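Local coordinates for putative oxidoreductase molybdopterin-binding subunit (Sulfolobus tokodaii, PDB 4ZOH), which binds pterin cytosine dinucleotide as the molybdopterin-binding subunit of a putative oxidoreductase, probably of the xanthine dehydrogenase and aldehyde oxidase family, at residues Y107-V121 / I316-T328. Sequence-based numbering, arbitrary orientation.
Sequences YVLDPEKALEDKVKV and IDAYAVHTNITPT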
loop_
_atom_site.group_PDB
_atom_site.type_symbol
_atom_site.label_atom_id
_atom_site.label_comp_id
_atom_site.label_asym_id
_atom_site.label_seq_id
_atom_site.Cartn_x
_atom_site.Cartn_y
_atom_site.Cartn_z
ATOM N N TYR A 107 18.779 13.980 39.749
ATOM C CA TYR A 107 17.613 14.424 38.998
ATOM C C TYR A 107 16.613 15.199 39.841
ATOM O O TYR A 107 16.593 15.071 41.074
ATOM C CB TYR A 107 16.947 13.199 38.433
ATOM C CG TYR A 107 16.548 12.187 39.442
ATOM C CD1 TYR A 107 15.243 12.194 39.953
ATOM C CD2 TYR A 107 17.415 11.171 39.841
ATOM C CE1 TYR A 107 14.821 11.265 40.864
ATOM C CE2 TYR A 107 16.995 10.241 40.766
ATOM C CZ TYR A 107 15.684 10.311 41.269
ATOM O OH TYR A 107 15.190 9.406 42.155
ATOM N N VAL A 108 15.813 16.022 39.173
ATOM C CA VAL A 108 14.782 16.776 39.856
ATOM C C VAL A 108 13.374 16.565 39.192
ATOM O O VAL A 108 13.260 16.684 37.974
ATOM C CB VAL A 108 15.225 18.251 39.982
ATOM C CG1 VAL A 108 15.331 18.953 38.666
ATOM C CG2 VAL A 108 14.342 19.002 40.968
ATOM N N LEU A 109 12.370 16.233 40.016
ATOM C CA LEU A 109 10.949 15.952 39.657
ATOM C C LEU A 109 9.986 17.124 39.902
ATOM O O LEU A 109 9.027 17.383 39.133
ATOM C CB LEU A 109 10.470 14.693 40.425
ATOM C CG LEU A 109 11.317 13.450 40.137
ATOM C CD1 LEU A 109 10.763 12.235 40.869
ATOM C CD2 LEU A 109 11.435 13.155 38.633
ATOM N N ASP A 110 10.257 17.872 40.957
ATOM C CA ASP A 110 9.374 18.954 41.348
ATOM C C ASP A 110 9.841 20.261 40.749
ATOM O O ASP A 110 10.975 20.653 41.024
ATOM C CB ASP A 110 9.364 18.923 42.875
ATOM C CG ASP A 110 8.622 20.120 43.500
ATOM O OD1 ASP A 110 8.245 21.120 42.841
ATOM O OD2 ASP A 110 8.475 20.057 44.727
ATOM N N PRO A 111 8.992 20.961 39.932
ATOM C CA PRO A 111 9.456 22.157 39.222
ATOM C C PRO A 111 9.823 23.348 40.129
ATOM O O PRO A 111 10.573 24.275 39.704
ATOM C CB PRO A 111 8.263 22.530 38.312
ATOM C CG PRO A 111 7.065 21.928 38.976
ATOM C CD PRO A 111 7.579 20.635 39.548
ATOM N N GLU A 112 9.256 23.320 41.342
ATOM C CA GLU A 112 9.564 24.261 42.396
ATOM C C GLU A 112 10.952 24.100 42.966
ATOM O O GLU A 112 11.605 25.106 43.171
ATOM C CB GLU A 112 8.559 24.130 43.521
ATOM C CG GLU A 112 7.518 25.217 43.446
ATOM C CD GLU A 112 6.736 25.304 44.732
ATOM O OE1 GLU A 112 6.836 26.339 45.410
ATOM O OE2 GLU A 112 6.083 24.292 45.080
ATOM N N LYS A 113 11.372 22.866 43.245
ATOM C CA LYS A 113 12.784 22.537 43.471
ATOM C C LYS A 113 13.628 22.928 42.272
ATOM O O LYS A 113 14.639 23.588 42.433
ATOM C CB LYS A 113 12.978 21.049 43.704
ATOM C CG LYS A 113 12.963 20.573 45.134
ATOM C CD LYS A 113 11.561 20.584 45.712
ATOM C CE LYS A 113 11.509 20.142 47.182
ATOM N NZ LYS A 113 11.383 18.652 47.363
ATOM N N ALA A 114 13.173 22.589 41.058
ATOM C CA ALA A 114 14.021 22.635 39.868
ATOM C C ALA A 114 14.428 24.050 39.554
ATOM O O ALA A 114 15.564 24.310 39.045
ATOM C CB ALA A 114 13.306 22.020 38.642
ATOM N N LEU A 115 13.499 24.966 39.770
ATOM C CA LEU A 115 13.755 26.375 39.465
ATOM C C LEU A 115 14.863 27.013 40.379
ATOM O O LEU A 115 15.340 28.083 40.058
ATOM C CB LEU A 115 12.477 27.238 39.459
ATOM C CG LEU A 115 11.633 27.552 40.700
ATOM C CD1 LEU A 115 12.133 28.796 41.463
ATOM C CD2 LEU A 115 10.189 27.804 40.290
ATOM N N GLU A 116 15.262 26.343 41.455
ATOM C CA GLU A 116 16.406 26.806 42.242
ATOM C C GLU A 116 17.751 26.481 41.552
ATOM O O GLU A 116 18.804 26.808 42.073
ATOM C CB GLU A 116 16.411 26.153 43.619
ATOM C CG GLU A 116 15.327 26.581 44.620
ATOM C CD GLU A 116 15.311 25.621 45.797
ATOM O OE1 GLU A 116 16.141 24.682 45.843
ATOM O OE2 GLU A 116 14.456 25.770 46.684
ATOM N N ASP A 117 17.738 25.797 40.413
ATOM C CA ASP A 117 18.986 25.466 39.686
ATOM C C ASP A 117 20.050 24.760 40.504
ATOM O O ASP A 117 21.170 24.685 40.088
ATOM C CB ASP A 117 19.513 26.695 38.953
ATOM C CG ASP A 117 18.673 26.990 37.734
ATOM O OD1 ASP A 117 18.123 26.017 37.180
ATOM O OD2 ASP A 117 18.495 28.137 37.306
ATOM N N LYS A 118 19.658 24.187 41.635
ATOM C CA LYS A 118 20.524 23.366 42.462
ATOM C C LYS A 118 20.897 22.044 41.736
ATOM O O LYS A 118 22.042 21.610 41.814
ATOM C CB LYS A 118 19.823 23.178 43.823
ATOM C CG LYS A 118 20.629 22.572 44.961
ATOM C CD LYS A 118 20.439 21.057 45.118
ATOM C CE LYS A 118 21.367 20.460 46.197
ATOM N NZ LYS A 118 22.770 20.089 45.795
ATOM N N VAL A 119 19.964 21.409 41.000
ATOM C CA VAL A 119 20.283 20.227 40.177
ATOM C C VAL A 119 19.814 20.470 38.734
ATOM O O VAL A 119 18.605 20.728 38.515
ATOM C CB VAL A 119 19.569 18.971 40.721
ATOM C CG1 VAL A 119 19.778 17.779 39.793
ATOM C CG2 VAL A 119 19.985 18.670 42.177
ATOM N N LYS A 120 20.718 20.377 37.754
ATOM C CA LYS A 120 20.339 20.689 36.371
ATOM C C LYS A 120 19.658 19.485 35.732
ATOM O O LYS A 120 20.064 18.330 35.948
ATOM C CB LYS A 120 21.531 21.061 35.505
ATOM C CG LYS A 120 22.352 22.209 36.010
ATOM C CD LYS A 120 21.806 23.534 35.550
ATOM C CE LYS A 120 22.591 24.637 36.235
ATOM N NZ LYS A 120 21.806 25.887 36.075
ATOM N N VAL A 121 18.584 19.714 34.986
ATOM C CA VAL A 121 17.869 18.564 34.348
ATOM C C VAL A 121 18.756 17.900 33.263
ATOM O O VAL A 121 18.814 16.667 33.112
ATOM C CB VAL A 121 16.497 18.986 33.773
ATOM C CG1 VAL A 121 15.876 17.815 32.988
ATOM C CG2 VAL A 121 15.585 19.364 34.946
ATOM N N ILE A 316 1.047 38.494 37.945
ATOM C CA ILE A 316 1.336 37.021 38.041
ATOM C C ILE A 316 2.739 36.713 37.577
ATOM O O ILE A 316 3.151 37.086 36.502
ATOM C CB ILE A 316 0.346 36.158 37.177
ATOM C CG1 ILE A 316 -1.121 36.498 37.588
ATOM C CG2 ILE A 316 0.647 34.650 37.332
ATOM C CD1 ILE A 316 -1.550 35.905 38.917
ATOM N N ASP A 317 3.459 36.008 38.402
ATOM C CA ASP A 317 4.837 35.742 38.124
ATOM C C ASP A 317 4.819 34.335 37.502
ATOM O O ASP A 317 4.547 33.351 38.210
ATOM C CB ASP A 317 5.668 35.815 39.442
ATOM C CG ASP A 317 7.214 35.670 39.201
ATOM O OD1 ASP A 317 7.690 36.085 38.143
ATOM O OD2 ASP A 317 7.943 35.170 40.096
ATOM N N ALA A 318 5.025 34.258 36.170
ATOM C CA ALA A 318 4.989 32.929 35.420
ATOM C C ALA A 318 6.344 32.226 35.188
ATOM O O ALA A 318 7.238 32.789 34.558
ATOM C CB ALA A 318 4.239 33.080 34.089
ATOM N N TYR A 319 6.468 31.014 35.692
ATOM C CA TYR A 319 7.573 30.105 35.409
ATOM C C TYR A 319 7.190 28.868 34.552
ATOM O O TYR A 319 6.165 28.217 34.825
ATOM C CB TYR A 319 8.125 29.537 36.708
ATOM C CG TYR A 319 8.834 30.536 37.565
ATOM C CD1 TYR A 319 8.083 31.363 38.455
ATOM C CD2 TYR A 319 10.249 30.678 37.521
ATOM C CE1 TYR A 319 8.705 32.296 39.254
ATOM C CE2 TYR A 319 10.899 31.620 38.352
ATOM C CZ TYR A 319 10.113 32.416 39.196
ATOM O OH TYR A 319 10.633 33.335 40.027
ATOM N N ALA A 320 8.013 28.557 33.532
ATOM C CA ALA A 320 7.980 27.271 32.866
ATOM C C ALA A 320 9.344 26.635 33.110
ATOM O O ALA A 320 10.374 27.112 32.623
ATOM C CB ALA A 320 7.647 27.445 31.361
ATOM N N VAL A 321 9.340 25.518 33.809
ATOM C CA VAL A 321 10.525 24.928 34.321
ATOM C C VAL A 321 10.683 23.515 33.833
ATOM O O VAL A 321 9.707 22.802 33.911
ATOM C CB VAL A 321 10.439 24.826 35.872
ATOM C CG1 VAL A 321 11.844 24.698 36.487
ATOM C CG2 VAL A 321 9.815 26.085 36.436
ATOM N N HIS A 322 11.915 23.073 33.473
ATOM C CA HIS A 322 12.217 21.631 33.199
ATOM C C HIS A 322 12.261 20.784 34.429
ATOM O O HIS A 322 12.621 21.282 35.498
ATOM C CB HIS A 322 13.591 21.495 32.506
ATOM C CG HIS A 322 13.647 22.197 31.195
ATOM N ND1 HIS A 322 12.881 21.794 30.119
ATOM C CD2 HIS A 322 14.306 23.305 30.799
ATOM C CE1 HIS A 322 13.115 22.601 29.093
ATOM N NE2 HIS A 322 13.986 23.520 29.470
ATOM N N THR A 323 11.927 19.505 34.292
ATOM C CA THR A 323 12.180 18.539 35.332
ATOM C C THR A 323 12.557 17.256 34.569
ATOM O O THR A 323 12.307 17.164 33.374
ATOM C CB THR A 323 10.917 18.295 36.293
ATOM O OG1 THR A 323 9.793 17.782 35.537
ATOM C CG2 THR A 323 10.475 19.574 37.011
ATOM N N ASN A 324 13.060 16.241 35.266
ATOM C CA ASN A 324 13.458 14.965 34.662
ATOM C C ASN A 324 12.317 14.016 34.360
ATOM O O ASN A 324 12.348 12.864 34.822
ATOM C CB ASN A 324 14.545 14.263 35.494
ATOM C CG ASN A 324 15.862 15.018 35.455
ATOM O OD1 ASN A 324 16.197 15.720 36.407
ATOM N ND2 ASN A 324 16.587 14.929 34.305
ATOM N N ILE A 325 11.318 14.503 33.576
ATOM C CA ILE A 325 10.200 13.651 33.133
ATOM C C ILE A 325 9.895 13.929 31.699
ATOM O O ILE A 325 10.365 14.967 31.051
ATOM C CB ILE A 325 8.908 13.828 34.009
ATOM C CG1 ILE A 325 8.352 15.251 33.843
ATOM C CG2 ILE A 325 9.177 13.469 35.459
ATOM C CD1 ILE A 325 7.085 15.498 34.647
ATOM N N THR A 326 9.111 13.006 31.176
ATOM C CA THR A 326 8.599 13.106 29.814
ATOM C C THR A 326 8.315 14.573 29.441
ATOM O O THR A 326 7.540 15.254 30.131
ATOM C CB THR A 326 7.256 12.304 29.715
ATOM O OG1 THR A 326 7.451 11.019 30.281
ATOM C CG2 THR A 326 6.904 12.158 28.296
ATOM N N PRO A 327 8.872 15.082 28.332
ATOM C CA PRO A 327 8.473 16.455 28.052
ATOM C C PRO A 327 6.927 16.687 27.901
ATOM O O PRO A 327 6.251 15.900 27.240
ATOM C CB PRO A 327 9.160 16.725 26.695
ATOM C CG PRO A 327 10.301 15.756 26.657
ATOM C CD PRO A 327 9.664 14.534 27.224
ATOM N N THR A 328 6.431 17.814 28.388
ATOM C CA THR A 328 5.018 18.139 28.465
ATOM C C THR A 328 4.592 18.682 27.092
ATOM O O THR A 328 5.374 19.360 26.443
ATOM C CB THR A 328 4.812 19.234 29.554
ATOM O OG1 THR A 328 5.483 18.817 30.768
ATOM C CG2 THR A 328 3.226 19.481 29.813
#
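Tyr-319 turns one ring face to Leu-115, whose CD2 makes a CH-pi contact 4.2 Å from the ring centroid, 19° off the normal. Two residues on, Val-321 fits against the short helix 111-114: its CG1 lies 3.7 Å from Ala-114 CB and also meets the carbonyl of Pro-111, while its CB faces the proline CB. Strand 313-321, which lies between strands 129-138 and 272-282 in a mixed sheet, ends here, and helix 111-114 with the chain flanking it packs on the strand end and the loop that follows. Val-121 CG2 rests on His-322 CB and on Thr-323 CA. Thr-323 sends CG2 to Pro-111 CA (3.5 Å), whereas its OG1 bonds to Asn-282. Asn-324, centre of an inverse gamma turn, ties together both arms of 107-121. Its N bonds almost straight to Val-108 O (2.8 Å, 174°), and its OD1 takes Val-108 N at 2.8 Å. With CG anti to the carbonyl carbon (chi1 -68°), the amide also reaches Val-121, giving ND2 to Val-121 O at 3.1 Å. A leucine here would probably leave Val-108 N and Val-121 O without these partners, loosening one arm from the other. Beyond it, Ile-325 CG2 meets Leu-109 CD2 at 3.9 Å.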